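Galectin (PDB 3WUC) probably binds lactose and related beta-galactosides as a proto-type galectin of frog skin, built on a beta-sandwich fold. Local coordinates at residues B[16-21]-B[96-101]. Sequence-based numbering, arbitrary orientation.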
# COMPACT_ATOMS: atom_id res chain seq x y z
N LEU B 16 -18.63 -3.88 -2.46
CA LEU B 16 -18.22 -2.65 -3.12
C LEU B 16 -19.46 -1.95 -3.65
O LEU B 16 -20.10 -2.43 -4.55
CB LEU B 16 -17.24 -2.93 -4.25
CG LEU B 16 -16.64 -1.75 -4.95
CD1 LEU B 16 -15.66 -0.99 -4.09
CD2 LEU B 16 -16.03 -2.22 -6.22
N HIS B 17 -19.74 -0.78 -3.15
CA HIS B 17 -20.87 0.03 -3.57
C HIS B 17 -20.49 1.08 -4.60
O HIS B 17 -19.34 1.45 -4.71
CB HIS B 17 -21.44 0.72 -2.36
CG HIS B 17 -22.07 -0.24 -1.39
ND1 HIS B 17 -23.46 -0.35 -1.27
CD2 HIS B 17 -21.54 -1.15 -0.56
CE1 HIS B 17 -23.73 -1.28 -0.37
NE2 HIS B 17 -22.59 -1.81 0.05
N LYS B 18 -21.47 1.62 -5.33
CA LYS B 18 -21.15 2.73 -6.25
C LYS B 18 -20.51 3.92 -5.48
O LYS B 18 -20.84 4.19 -4.32
CB LYS B 18 -22.39 3.10 -7.10
CG LYS B 18 -22.73 2.04 -8.11
CD LYS B 18 -23.90 2.45 -8.97
CE LYS B 18 -24.18 1.35 -9.97
NZ LYS B 18 -25.56 1.47 -10.53
N GLY B 19 -19.63 4.65 -6.15
CA GLY B 19 -18.93 5.77 -5.55
C GLY B 19 -17.60 5.33 -4.91
O GLY B 19 -16.86 6.14 -4.29
N HIS B 20 -17.31 4.03 -5.01
CA HIS B 20 -16.10 3.45 -4.51
C HIS B 20 -15.34 2.71 -5.59
O HIS B 20 -15.88 2.49 -6.70
CB HIS B 20 -16.46 2.50 -3.36
CG HIS B 20 -17.11 3.23 -2.24
ND1 HIS B 20 -16.40 3.86 -1.24
CD2 HIS B 20 -18.41 3.58 -2.06
CE1 HIS B 20 -17.24 4.48 -0.42
NE2 HIS B 20 -18.46 4.31 -0.89
N ARG B 21 -14.08 2.38 -5.32
CA ARG B 21 -13.16 1.80 -6.33
C ARG B 21 -12.41 0.63 -5.68
O ARG B 21 -12.17 0.62 -4.44
CB ARG B 21 -12.21 2.78 -6.96
CG ARG B 21 -11.29 3.50 -6.03
CD ARG B 21 -10.31 4.43 -6.76
NE ARG B 21 -9.33 4.96 -5.81
CZ ARG B 21 -9.55 6.01 -4.99
NH1 ARG B 21 -10.72 6.66 -5.00
NH2 ARG B 21 -8.60 6.40 -4.15
N PHE B 96 -16.48 1.98 -9.54
CA PHE B 96 -17.84 1.52 -9.70
C PHE B 96 -18.84 2.66 -9.64
O PHE B 96 -18.97 3.33 -8.59
CB PHE B 96 -18.09 0.52 -8.62
CG PHE B 96 -19.44 -0.15 -8.65
CD1 PHE B 96 -20.11 -0.35 -9.81
CD2 PHE B 96 -19.95 -0.63 -7.47
CE1 PHE B 96 -21.39 -1.00 -9.81
CE2 PHE B 96 -21.18 -1.32 -7.41
CZ PHE B 96 -21.91 -1.51 -8.61
N GLU B 97 -19.52 2.92 -10.79
CA GLU B 97 -20.57 3.91 -10.93
C GLU B 97 -21.52 3.29 -11.93
O GLU B 97 -21.26 2.18 -12.49
CB GLU B 97 -20.00 5.26 -11.42
CG GLU B 97 -18.93 5.84 -10.52
CD GLU B 97 -19.41 6.44 -9.22
OE1 GLU B 97 -20.63 6.41 -8.98
OE2 GLU B 97 -18.57 6.92 -8.41
N ASP B 98 -22.62 4.02 -12.27
CA ASP B 98 -23.46 3.59 -13.35
C ASP B 98 -22.71 3.28 -14.59
O ASP B 98 -23.07 2.36 -15.37
CB ASP B 98 -24.52 4.71 -13.66
CG ASP B 98 -25.56 4.88 -12.50
OD1 ASP B 98 -25.68 3.99 -11.63
OD2 ASP B 98 -26.30 5.88 -12.49
N CYS B 99 -21.66 4.05 -14.87
CA CYS B 99 -20.67 3.71 -15.88
C CYS B 99 -19.38 3.36 -15.14
O CYS B 99 -18.88 4.23 -14.39
CB CYS B 99 -20.40 4.86 -16.76
SG CYS B 99 -19.35 4.42 -18.17
N ILE B 100 -18.94 2.12 -15.23
CA ILE B 100 -17.66 1.68 -14.65
C ILE B 100 -16.56 2.35 -15.40
O ILE B 100 -16.64 2.54 -16.64
CB ILE B 100 -17.57 0.15 -14.64
CG1 ILE B 100 -18.68 -0.35 -13.70
CG2 ILE B 100 -16.17 -0.37 -14.23
CD1 ILE B 100 -18.90 -1.85 -13.75
N THR B 101 -15.51 2.78 -14.68
CA THR B 101 -14.31 3.23 -15.31
C THR B 101 -13.17 2.23 -15.02
O THR B 101 -12.84 2.03 -13.84
CB THR B 101 -13.88 4.66 -14.90
OG1 THR B 101 -14.94 5.61 -15.21
CG2 THR B 101 -12.66 5.03 -15.67
O HOH W 1 -16.16 5.22 -8.09
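Phe96 meets the type II turn His17–His20 through two backbone bonds: Gly19 N donates to Phe96 O at 2.9 Å, and Phe96 N to His20 O at the same length. These tie the turn to the backbone of Phe96. With CG anti to the backbone N (chi1 -177°), the Phe96 ring is brought alongside Lys18, one face turned to Lys18 CG. That carbon sits over the middle of the face, Lys18 CG 3.6 Å from the centroid of the Phe96 ring and almost on the ring normal, a CH-pi contact; Leu16 O lies at the ring edge, 3.3 Å from Phe96 CE2. Beyond CG the lysine chain runs extended across the ring, with CE near Phe96 CE1, and Lys18 NZ reaches Asp98 OD1 in a 2.8 Å salt bridge, while Glu119 offers the same ammonium a second carboxylate. Glu97 bends at chi2 (-75°) back to the turn, where Glu97 OE2 comes 3.1 Å from Gly19 CA and shares a water with His20 O. The Phe96 ring thus packs between residues 16-19 and Ile118 and Ile121, where the two sheets of the galectin sandwich come together. Asp98 and the Phe96 face together hold the extended Lys18 chain in this path, and the two carboxylates probably stabilise its positive charge.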